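Local coordinates for protein UDP-glucose 4-epimerase (Campylobacter jejuni subsp. jejuni serotype O:2, PDB 7K3P) that catalyses the NAD-dependent epimerisation at C4 of UDP-glucose and UDP-N-acetylglucosamine, probably interconverting them with the corresponding galacto sugars, at residues Y190-G195 and R243-V248; Y274-S279 and K326-E331; N268-G273 and S315-L320. The protein carries 2 engineered substitutions. All coordinates share one frame; numbering follows the deposited sequence.

Contact 1: residues Y190-G195 and R243-V248. With NAD (nicotinamide-adenine-dinucleotide), chain C; ACT (acetate ion), chain G.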
loop_
_atom_site.group_PDB
_atom_site.type_symbol
_atom_site.label_atom_id
_atom_site.label_comp_id
_atom_site.label_asym_id
_atom_site.label_seq_id
_atom_site.Cartn_x
_atom_site.Cartn_y
_atom_site.Cartn_z
ATOM N N TYR A 190 12.043 -7.722 11.809
ATOM C CA TYR A 190 12.598 -7.933 13.138
ATOM C C TYR A 190 11.878 -7.078 14.157
ATOM O O TYR A 190 11.172 -6.119 13.803
ATOM C CB TYR A 190 14.112 -7.640 13.164
ATOM C CG TYR A 190 14.524 -6.379 12.410
ATOM C CD1 TYR A 190 14.634 -6.373 11.024
ATOM C CD2 TYR A 190 14.836 -5.213 13.095
ATOM C CE1 TYR A 190 15.036 -5.206 10.330
ATOM C CE2 TYR A 190 15.242 -4.072 12.427
ATOM C CZ TYR A 190 15.333 -4.074 11.051
ATOM O OH TYR A 190 15.733 -2.920 10.405
ATOM N N PHE A 191 12.047 -7.433 15.424
ATOM C CA PHE A 191 11.455 -6.667 16.505
ATOM C C PHE A 191 12.367 -5.504 16.892
ATOM O O PHE A 191 13.188 -5.054 16.089
ATOM C CB PHE A 191 11.161 -7.591 17.691
ATOM C CG PHE A 191 9.937 -8.440 17.489
ATOM C CD1 PHE A 191 8.674 -7.949 17.818
ATOM C CD2 PHE A 191 10.037 -9.711 16.936
ATOM C CE1 PHE A 191 7.531 -8.723 17.618
ATOM C CE2 PHE A 191 8.902 -10.493 16.733
ATOM C CZ PHE A 191 7.644 -10.001 17.076
ATOM N N ASN A 192 12.240 -5.030 18.124
ATOM C CA ASN A 192 12.924 -3.819 18.550
ATOM C C ASN A 192 14.455 -3.976 18.584
ATOM O O ASN A 192 14.979 -5.035 18.982
ATOM C CB ASN A 192 12.416 -3.418 19.932
ATOM C CG ASN A 192 13.041 -2.124 20.428
ATOM O OD1 ASN A 192 13.834 -2.120 21.379
ATOM N ND2 ASN A 192 12.705 -1.021 19.771
ATOM N N VAL A 193 15.183 -2.940 18.178
ATOM C CA VAL A 193 16.637 -3.000 18.322
ATOM C C VAL A 193 17.151 -2.112 19.454
ATOM O O VAL A 193 16.852 -0.922 19.513
ATOM C CB VAL A 193 17.410 -2.835 16.979
ATOM C CG1 VAL A 193 16.467 -2.757 15.795
ATOM C CG2 VAL A 193 18.406 -1.695 17.033
ATOM N N ALA A 194 17.902 -2.717 20.371
ATOM C CA ALA A 194 18.349 -2.016 21.582
ATOM C C ALA A 194 19.087 -0.729 21.240
ATOM O O ALA A 194 19.883 -0.698 20.297
ATOM C CB ALA A 194 19.227 -2.932 22.445
ATOM N N GLY A 195 18.804 0.335 21.988
ATOM C CA GLY A 195 19.487 1.600 21.785
ATOM C C GLY A 195 18.845 2.561 20.795
ATOM O O GLY A 195 19.327 3.679 20.637
ATOM N N ARG A 243 10.152 -11.405 25.348
ATOM C CA ARG A 243 10.101 -10.644 24.102
ATOM C C ARG A 243 11.429 -10.701 23.356
ATOM O O ARG A 243 12.439 -11.139 23.902
ATOM C CB ARG A 243 9.708 -9.184 24.368
ATOM C CG ARG A 243 8.276 -9.026 24.873
ATOM C CD ARG A 243 7.278 -9.544 23.845
ATOM N NE ARG A 243 5.893 -9.259 24.228
ATOM C CZ ARG A 243 5.131 -10.059 24.970
ATOM N NH1 ARG A 243 5.609 -11.207 25.436
ATOM N NH2 ARG A 243 3.876 -9.710 25.251
ATOM N N ASP A 244 11.410 -10.199 22.125
ATOM C CA ASP A 244 12.496 -10.355 21.182
ATOM C C ASP A 244 13.213 -9.004 21.007
ATOM O O ASP A 244 12.588 -7.995 20.634
ATOM C CB ASP A 244 11.883 -10.853 19.869
ATOM C CG ASP A 244 12.915 -11.323 18.871
ATOM O OD1 ASP A 244 13.824 -10.531 18.538
ATOM O OD2 ASP A 244 12.796 -12.482 18.410
ATOM N N PHE A 245 14.508 -8.973 21.326
ATOM C CA PHE A 245 15.334 -7.770 21.160
ATOM C C PHE A 245 16.606 -8.125 20.397
ATOM O O PHE A 245 17.022 -9.286 20.385
ATOM C CB PHE A 245 15.703 -7.181 22.524
ATOM C CG PHE A 245 14.528 -6.995 23.421
ATOM C CD1 PHE A 245 13.726 -5.864 23.304
ATOM C CD2 PHE A 245 14.202 -7.959 24.364
ATOM C CE1 PHE A 245 12.620 -5.695 24.118
ATOM C CE2 PHE A 245 13.100 -7.799 25.186
ATOM C CZ PHE A 245 12.306 -6.660 25.063
ATOM N N ILE A 246 17.233 -7.140 19.759
ATOM C CA ILE A 246 18.438 -7.436 18.992
ATOM C C ILE A 246 19.481 -6.320 19.079
ATOM O O ILE A 246 19.140 -5.128 19.162
ATOM C CB ILE A 246 18.108 -7.778 17.523
ATOM C CG1 ILE A 246 19.322 -8.405 16.836
ATOM C CG2 ILE A 246 17.604 -6.525 16.767
ATOM C CD1 ILE A 246 18.961 -9.140 15.556
ATOM N N HIS A 247 20.753 -6.713 19.079
ATOM C CA HIS A 247 21.852 -5.752 19.141
ATOM C C HIS A 247 21.977 -5.028 17.795
ATOM O O HIS A 247 21.845 -5.644 16.745
ATOM C CB HIS A 247 23.163 -6.467 19.489
ATOM C CG HIS A 247 24.284 -5.537 19.822
ATOM N ND1 HIS A 247 25.043 -4.910 18.857
ATOM C CD2 HIS A 247 24.772 -5.122 21.014
ATOM C CE1 HIS A 247 25.953 -4.151 19.440
ATOM N NE2 HIS A 247 25.808 -4.257 20.747
ATOM N N VAL A 248 22.232 -3.722 17.831
ATOM C CA VAL A 248 22.298 -2.943 16.588
ATOM C C VAL A 248 23.334 -3.493 15.601
ATOM O O VAL A 248 23.149 -3.397 14.384
ATOM C CB VAL A 248 22.536 -1.433 16.854
ATOM C CG1 VAL A 248 23.885 -1.206 17.548
ATOM C CG2 VAL A 248 22.463 -0.638 15.548
HETATM P PA NAD C . 16.640 5.897 12.009
HETATM O O1A NAD C . 15.663 7.039 12.152
HETATM O O2A NAD C . 17.808 6.073 12.936
HETATM O O5B NAD C . 17.218 5.830 10.542
HETATM C C5B NAD C . 16.454 6.379 9.507
HETATM C C4B NAD C . 17.327 7.177 8.622
HETATM O O4B NAD C . 16.713 7.454 7.397
HETATM C C3B NAD C . 17.701 8.541 9.282
HETATM O O3B NAD C . 19.140 8.869 9.366
HETATM C C2B NAD C . 16.801 9.551 8.531
HETATM O O2B NAD C . 17.331 10.806 8.466
HETATM C C1B NAD C . 16.724 8.870 7.202
HETATM N N9A NAD C . 15.566 9.312 6.408
HETATM C C8A NAD C . 14.272 9.292 6.788
HETATM N N7A NAD C . 13.492 9.790 5.817
HETATM C C5A NAD C . 14.258 10.144 4.777
HETATM C C6A NAD C . 14.008 10.715 3.518
HETATM N N6A NAD C . 12.654 11.021 3.123
HETATM N N1A NAD C . 15.029 10.945 2.669
HETATM C C2A NAD C . 16.302 10.668 2.999
HETATM N N3A NAD C . 16.593 10.126 4.228
HETATM C C4A NAD C . 15.601 9.854 5.124
HETATM O O3 NAD C . 15.854 4.549 12.312
HETATM P PN NAD C . 16.559 3.155 12.533
HETATM O O1N NAD C . 18.019 3.223 12.121
HETATM O O2N NAD C . 16.437 2.811 13.986
HETATM O O5D NAD C . 15.793 2.087 11.655
HETATM C C5D NAD C . 16.080 2.027 10.277
HETATM C C4D NAD C . 15.141 1.076 9.554
HETATM O O4D NAD C . 15.029 -0.152 10.238
HETATM C C3D NAD C . 13.752 1.645 9.285
HETATM O O3D NAD C . 13.323 1.245 8.047
HETATM C C2D NAD C . 12.868 1.003 10.269
HETATM O O2D NAD C . 11.550 0.917 9.874
HETATM C C1D NAD C . 13.582 -0.362 10.462
HETATM N N1N NAD C . 13.295 -1.058 11.800
HETATM C C2N NAD C . 13.831 -0.451 12.919
HETATM C C3N NAD C . 13.618 -1.028 14.168
HETATM C C7N NAD C . 14.197 -0.376 15.397
HETATM O O7N NAD C . 14.831 0.666 15.335
HETATM N N7N NAD C . 13.984 -0.993 16.663
HETATM C C4N NAD C . 12.887 -2.196 14.268
HETATM C C5N NAD C . 12.358 -2.791 13.145
HETATM C C6N NAD C . 12.559 -2.222 11.880
HETATM C C ACT G . 3.361 -6.868 23.583
HETATM O O ACT G . 2.532 -7.168 24.486
HETATM O OXT ACT G . 4.575 -6.804 23.902
HETATM C CH3 ACT G . 2.925 -6.576 22.180
HETATM O O HOH W 1 13.262 -10.201 15.652
HETATM O O HOH W 2 10.672 -6.066 20.632
HETATM O O HOH W 3 14.414 -7.731 17.621
HETATM O O HOH W 4 22.146 -2.342 20.476
#

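Contact 2: residues Y274-S279 and K326-E331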
loop_
_atom_site.group_PDB
_atom_site.type_symbol
_atom_site.label_atom_id
_atom_site.label_comp_id
_atom_site.label_asym_id
_atom_site.label_seq_id
_atom_site.Cartn_x
_atom_site.Cartn_y
_atom_site.Cartn_z
ATOM N N TYR A 274 17.453 -13.764 17.419
ATOM C CA TYR A 274 18.313 -14.749 18.070
ATOM C C TYR A 274 17.665 -16.139 18.196
ATOM O O TYR A 274 18.338 -17.107 18.591
ATOM C CB TYR A 274 18.781 -14.241 19.442
ATOM C CG TYR A 274 19.594 -12.969 19.401
ATOM C CD1 TYR A 274 20.608 -12.791 18.457
ATOM C CD2 TYR A 274 19.351 -11.939 20.307
ATOM C CE1 TYR A 274 21.362 -11.621 18.421
ATOM C CE2 TYR A 274 20.100 -10.765 20.281
ATOM C CZ TYR A 274 21.101 -10.615 19.334
ATOM O OH TYR A 274 21.843 -9.456 19.308
ATOM N N GLY A 275 16.379 -16.248 17.846
ATOM C CA GLY A 275 15.655 -17.516 17.922
ATOM C C GLY A 275 15.159 -17.828 19.331
ATOM O O GLY A 275 14.600 -18.904 19.593
ATOM N N HIS A 276 15.387 -16.887 20.241
ATOM C CA HIS A 276 14.851 -16.951 21.605
ATOM C C HIS A 276 14.658 -15.521 22.074
ATOM O O HIS A 276 15.227 -14.589 21.485
ATOM C CB HIS A 276 15.846 -17.626 22.554
ATOM C CG HIS A 276 17.111 -16.847 22.734
ATOM N ND1 HIS A 276 17.236 -15.822 23.652
ATOM C CD2 HIS A 276 18.294 -16.900 22.073
ATOM C CE1 HIS A 276 18.444 -15.298 23.566
ATOM N NE2 HIS A 276 19.107 -15.934 22.613
ATOM N N GLY A 277 13.897 -15.343 23.153
ATOM C CA GLY A 277 13.664 -14.023 23.695
ATOM C C GLY A 277 14.392 -13.780 24.997
ATOM O O GLY A 277 15.267 -14.559 25.395
ATOM N N PHE A 278 14.054 -12.668 25.639
ATOM C CA PHE A 278 14.536 -12.345 26.977
ATOM C C PHE A 278 13.312 -11.972 27.810
ATOM O O PHE A 278 12.356 -11.405 27.274
ATOM C CB PHE A 278 15.518 -11.166 26.924
ATOM C CG PHE A 278 16.715 -11.416 26.025
ATOM C CD1 PHE A 278 17.839 -12.088 26.505
ATOM C CD2 PHE A 278 16.706 -10.991 24.700
ATOM C CE1 PHE A 278 18.945 -12.321 25.678
ATOM C CE2 PHE A 278 17.811 -11.216 23.854
ATOM C CZ PHE A 278 18.932 -11.876 24.348
ATOM N N SER A 279 13.331 -12.286 29.106
ATOM C CA SER A 279 12.190 -11.989 29.970
ATOM C C SER A 279 12.313 -10.584 30.556
ATOM O O SER A 279 13.392 -9.974 30.516
ATOM C CB SER A 279 12.069 -13.029 31.091
ATOM O OG SER A 279 13.051 -12.814 32.082
ATOM N N LYS A 326 26.793 -12.085 17.020
ATOM C CA LYS A 326 27.841 -12.307 17.987
ATOM C C LYS A 326 27.661 -11.435 19.226
ATOM O O LYS A 326 28.541 -11.375 20.088
ATOM C CB LYS A 326 29.215 -12.166 17.326
ATOM C CG LYS A 326 29.155 -11.610 15.902
ATOM C CD LYS A 326 30.494 -11.029 15.455
ATOM C CE LYS A 326 31.543 -12.126 15.283
ATOM N NZ LYS A 326 32.653 -11.691 14.391
ATOM N N TYR A 327 26.502 -10.783 19.330
ATOM C CA TYR A 327 26.186 -10.042 20.549
ATOM C C TYR A 327 24.883 -10.498 21.219
ATOM O O TYR A 327 24.213 -9.702 21.886
ATOM C CB TYR A 327 26.198 -8.522 20.318
ATOM C CG TYR A 327 27.509 -7.988 19.775
ATOM C CD1 TYR A 327 28.675 -8.057 20.526
ATOM C CD2 TYR A 327 27.575 -7.408 18.511
ATOM C CE1 TYR A 327 29.882 -7.570 20.023
ATOM C CE2 TYR A 327 28.765 -6.919 18.000
ATOM C CZ TYR A 327 29.917 -7.004 18.761
ATOM O OH TYR A 327 31.106 -6.524 18.263
ATOM N N ASP A 328 24.546 -11.779 21.053
ATOM C CA ASP A 328 23.455 -12.388 21.808
ATOM C C ASP A 328 23.922 -12.512 23.253
ATOM O O ASP A 328 24.314 -13.589 23.708
ATOM C CB ASP A 328 23.071 -13.773 21.250
ATOM C CG ASP A 328 21.796 -14.344 21.908
ATOM O OD1 ASP A 328 21.276 -13.705 22.853
ATOM O OD2 ASP A 328 21.327 -15.433 21.496
ATOM N N ASP A 329 23.891 -11.393 23.965
ATOM C CA ASP A 329 24.409 -11.317 25.320
ATOM C C ASP A 329 23.656 -10.177 25.988
ATOM O O ASP A 329 23.864 -9.018 25.631
ATOM C CB ASP A 329 25.921 -11.036 25.267
ATOM C CG ASP A 329 26.539 -10.818 26.636
ATOM O OD1 ASP A 329 26.004 -10.026 27.439
ATOM O OD2 ASP A 329 27.588 -11.438 26.906
ATOM N N LEU A 330 22.779 -10.502 26.940
ATOM C CA LEU A 330 21.849 -9.507 27.483
ATOM C C LEU A 330 22.565 -8.333 28.126
ATOM O O LEU A 330 22.093 -7.194 28.052
ATOM C CB LEU A 330 20.877 -10.128 28.500
ATOM C CG LEU A 330 19.377 -9.792 28.372
ATOM C CD1 LEU A 330 18.684 -9.751 29.719
ATOM C CD2 LEU A 330 19.088 -8.514 27.562
ATOM N N GLU A 331 23.698 -8.593 28.768
ATOM C CA GLU A 331 24.431 -7.499 29.411
ATOM C C GLU A 331 24.984 -6.514 28.377
ATOM O O GLU A 331 24.900 -5.295 28.559
ATOM C CB GLU A 331 25.524 -8.026 30.358
ATOM C CG GLU A 331 24.956 -8.578 31.685
ATOM C CD GLU A 331 26.028 -9.110 32.642
ATOM O OE1 GLU A 331 27.210 -8.726 32.508
ATOM O OE2 GLU A 331 25.677 -9.916 33.532
#

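Contact 3: residues N268-G273 and S315-L320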
loop_
_atom_site.group_PDB
_atom_site.type_symbol
_atom_site.label_atom_id
_atom_site.label_comp_id
_atom_site.label_asym_id
_atom_site.label_seq_id
_atom_site.Cartn_x
_atom_site.Cartn_y
_atom_site.Cartn_z
ATOM N N ASN A 268 13.634 -13.304 -1.311
ATOM C CA ASN A 268 13.168 -13.963 -0.094
ATOM C C ASN A 268 12.857 -12.979 1.021
ATOM O O ASN A 268 13.233 -11.802 0.947
ATOM C CB ASN A 268 14.213 -14.978 0.398
ATOM C CG ASN A 268 13.584 -16.288 0.846
ATOM O OD1 ASN A 268 12.429 -16.319 1.279
ATOM N ND2 ASN A 268 14.337 -17.377 0.732
ATOM N N VAL A 269 12.189 -13.473 2.064
ATOM C CA VAL A 269 11.943 -12.675 3.267
ATOM C C VAL A 269 12.456 -13.442 4.485
ATOM O O VAL A 269 12.282 -14.660 4.573
ATOM C CB VAL A 269 10.438 -12.312 3.389
ATOM C CG1 VAL A 269 9.572 -13.560 3.183
ATOM C CG2 VAL A 269 10.132 -11.641 4.722
ATOM N N PHE A 270 13.120 -12.742 5.403
ATOM C CA PHE A 270 13.697 -13.379 6.578
ATOM C C PHE A 270 13.329 -12.607 7.823
ATOM O O PHE A 270 13.443 -11.369 7.843
ATOM C CB PHE A 270 15.238 -13.374 6.530
ATOM C CG PHE A 270 15.833 -14.233 5.450
ATOM C CD1 PHE A 270 15.739 -15.619 5.510
ATOM C CD2 PHE A 270 16.526 -13.648 4.394
ATOM C CE1 PHE A 270 16.305 -16.412 4.519
ATOM C CE2 PHE A 270 17.097 -14.432 3.388
ATOM C CZ PHE A 270 16.984 -15.826 3.451
ATOM N N ASN A 271 12.933 -13.328 8.871
ATOM C CA ASN A 271 12.992 -12.755 10.201
ATOM C C ASN A 271 14.460 -12.656 10.590
ATOM O O ASN A 271 15.246 -13.561 10.286
ATOM C CB ASN A 271 12.290 -13.662 11.216
ATOM C CG ASN A 271 10.786 -13.656 11.074
ATOM O OD1 ASN A 271 10.186 -12.645 10.688
ATOM N ND2 ASN A 271 10.157 -14.791 11.403
ATOM N N VAL A 272 14.826 -11.594 11.298
ATOM C CA VAL A 272 16.143 -11.528 11.912
ATOM C C VAL A 272 15.968 -11.527 13.415
ATOM O O VAL A 272 15.337 -10.622 13.971
ATOM C CB VAL A 272 16.919 -10.267 11.506
ATOM C CG1 VAL A 272 18.352 -10.356 12.024
ATOM C CG2 VAL A 272 16.906 -10.099 9.975
ATOM N N GLY A 273 16.536 -12.534 14.085
ATOM C CA GLY A 273 16.426 -12.624 15.534
ATOM C C GLY A 273 17.312 -13.731 16.094
ATOM O O GLY A 273 17.851 -14.551 15.330
ATOM N N SER A 315 14.861 -19.551 12.310
ATOM C CA SER A 315 15.446 -20.746 11.707
ATOM C C SER A 315 15.740 -20.559 10.199
ATOM O O SER A 315 16.790 -20.987 9.693
ATOM C CB SER A 315 14.557 -21.964 11.973
ATOM O OG SER A 315 13.293 -21.840 11.354
ATOM N N LYS A 316 14.833 -19.896 9.484
ATOM C CA LYS A 316 15.034 -19.657 8.047
ATOM C C LYS A 316 16.351 -18.919 7.728
ATOM O O LYS A 316 17.159 -19.393 6.918
ATOM C CB LYS A 316 13.824 -18.932 7.450
ATOM C CG LYS A 316 13.844 -18.844 5.939
ATOM C CD LYS A 316 12.502 -18.339 5.411
ATOM C CE LYS A 316 12.600 -17.995 3.938
ATOM N NZ LYS A 316 11.410 -17.211 3.487
ATOM N N ILE A 317 16.589 -17.781 8.376
ATOM C CA ILE A 317 17.808 -17.026 8.110
ATOM C C ILE A 317 19.089 -17.807 8.474
ATOM O O ILE A 317 20.096 -17.706 7.769
ATOM C CB ILE A 317 17.798 -15.631 8.778
ATOM C CG1 ILE A 317 18.861 -14.727 8.137
ATOM C CG2 ILE A 317 17.984 -15.733 10.297
ATOM C CD1 ILE A 317 18.926 -13.282 8.684
ATOM N N ARG A 318 19.054 -18.576 9.566
ATOM C CA ARG A 318 20.201 -19.412 9.944
ATOM C C ARG A 318 20.442 -20.461 8.861
ATOM O O ARG A 318 21.581 -20.704 8.442
ATOM C CB ARG A 318 19.955 -20.103 11.299
ATOM C CG ARG A 318 20.141 -19.185 12.526
ATOM C CD ARG A 318 20.244 -20.008 13.840
ATOM N NE ARG A 318 19.198 -21.030 13.885
ATOM C CZ ARG A 318 18.008 -20.870 14.448
ATOM N NH1 ARG A 318 17.693 -19.716 15.039
ATOM N NH2 ARG A 318 17.131 -21.862 14.418
ATOM N N ASN A 319 19.350 -21.075 8.410
ATOM C CA ASN A 319 19.408 -22.113 7.395
ATOM C C ASN A 319 19.935 -21.659 6.016
ATOM O O ASN A 319 20.739 -22.364 5.392
ATOM C CB ASN A 319 18.029 -22.759 7.264
ATOM C CG ASN A 319 18.006 -23.903 6.270
ATOM O OD1 ASN A 319 17.052 -24.053 5.500
ATOM N ND2 ASN A 319 19.062 -24.722 6.279
ATOM N N LEU A 320 19.506 -20.483 5.554
ATOM C CA LEU A 320 19.757 -20.061 4.171
ATOM C C LEU A 320 20.905 -19.057 3.972
ATOM O O LEU A 320 21.324 -18.793 2.838
ATOM C CB LEU A 320 18.467 -19.524 3.548
ATOM C CG LEU A 320 17.554 -20.527 2.842
ATOM C CD1 LEU A 320 17.574 -21.854 3.550
ATOM C CD2 LEU A 320 16.117 -19.992 2.735
HETATM O O HOH W 5 14.600 -16.219 9.841
HETATM O O HOH W 6 19.040 -16.885 15.121
#

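Contact 1: residues Y190-G195 and R243-V248
V193 and I246 pair in a short parallel bridge beside the nicotinamide of NAD, where the chain leaves strand 184-189 of the Rossmann-type sheet and meets strand 242-246 of a smaller mixed sheet. Two backbone bonds make the join: I246 N gives its hydrogen to N192 O at 3.2 Å, and A194 N gives its own to I246 O at 3.0 Å. On the face shared by V193 and I246, V193 CB lies 3.7 Å from I246 CG2, and V193 CG2 reaches on to V248. V193 CG1 turns to the carboxamide of NAD, but its nearly eclipsed torsion (chi1 -4°) and tight approach are doubtful in so crowded a spot. Three residues earlier, Y190 sends its ring obliquely past the nicotinamide, and Y190 OH donates to the ribose oxygen O4D of NAD at 2.9 Å. Next to it, the F191 and D244 side chains cross at about a right angle, ring and carboxylate planes 29° apart, with F191 CD2 3.6 Å from D244 CB; D244 OD2 itself accepts from S312 N. Waters fill in where the strands part: one accepts from N192 N and donates to D244 O, another accepts from V248 N and donates to A194 O. R243 grips an acetate, probably from the crystallisation liquor, through NE and NH2, with NE 2.8 Å from acetate OXT; NH2 also bonds P307 O. Tyrosine and valine thus border the nicotinamide from a backbone tied to the second sheet, while the paired arginine bonds suggest a spot that can take an anion.

Contact 2: residues Y274-S279 and K326-E331
D328 swings CG anti to its backbone N (chi1 -172°), and H276 places its own CG between backbone N and carbonyl carbon (chi1 65°); together these settings bring carboxylate and imidazole edge to edge. The result is a His-carboxylate hydrogen bond between the loop ahead of strand 278-279 and the inverse gamma turn centred on D328 that leads into helix 330-343. H276 NE2 donates to D328 OD2 in a nearly straight bond that uses the syn lone pair and lies close to the ring plane; the modelled 2.5 Å between these two atoms is shorter than usual, and its exact value is doubtful. The opposite ring nitrogen, H276 ND1, donates to G277 O at 2.9 Å, which fixes the rotation of the imidazole. With an acceptor at each nitrogen and a carboxylate at one, the ring may well carry a positive charge. D328 also lies against two aromatic rings. Its carboxylate stacks almost parallel to the Y274 ring, the planes 8° apart, and D328 CB sits over the ring centre, 3.9 Å from the centroid. The Y274 hydroxyl points past this stack to D250 and to the backbone N of H247. One face of the F278 ring is covered by L330 from the first turn of the helix, in a CH-pi contact with L330 CD2 4.1 Å from the centroid. The helix start is capped by D329, whose OD1 accepts from L332 N, while S279 caps helix 280-291. F278 stands almost perpendicular to the carboxylate, and D328 OD1, the other carboxylate oxygen, comes near the ring plane at its edge, 3.3 Å from F278 CZ.

Contact 3: residues N268-G273 and S315-L320
K316 of helix 315-320 stretches its side chain past the edge of the F270 ring to N268 and V269 at the start of edge strand 268-271. From CB, which heads for the strand, CG goes anti to the backbone N (chi1 -171°) and settles at that ring edge, 3.7 Å from F270 CE1. The chain then runs extended: CD passes V269 O at 3.8 Å, and CE approaches both that oxygen and the N268 amide, 3.1 Å from N268 OD1. At the tip, K316 NZ donates to V269 O at 2.9 Å, in the carbonyl plane, and to N268 OD1 at 2.6 Å, from above the amide plane. V269 N reaches N268 OD1 from that same face in a bent bond, while N268 ND2 gives to Y261 OH; held at both ends, the amide is fixed. Beneath this polar end lies an apolar layer: I317 CG1 covers one face of the F270 ring, L320 CB lies 3.9 Å from F270 CE1, and I317 CD1 touches V272 CG2. A water accepts from I317 N and donates to N271 O. Strand and helix segments run at 118° to one another, 7.1 Å apart at closest approach, and Y261 meets the F270 ring edge-to-face. Two carbonyl-type oxygens thus solvate the ammonium group, offsetting the cost of placing it beside hydrocarbon, and E152 against the lysine side chain may add to this.

Contacts 1 and 2 lie side by side, their centres 9 Å apart, and share the mixed sheet: R243 O of contact 1 is 2.8 Å from F278 N of contact 2, a probable hydrogen bond. Contact 3 stands about 16 Å, centre to centre, from either; it meets contact 1 where Y190 CB lies 3.3 Å from V272 O, and contact 2 where G275 CA lies 4.2 Å from R318 NH1. Distance from NAD grades the three: contact 1 touches the nicotinamide, the V272 side chain is about 9 Å from the cofactor, and that of Y274 about 12 Å. The C197-C344 disulfide lies beyond G195 and just after helix 330-343, which contact 2 opens.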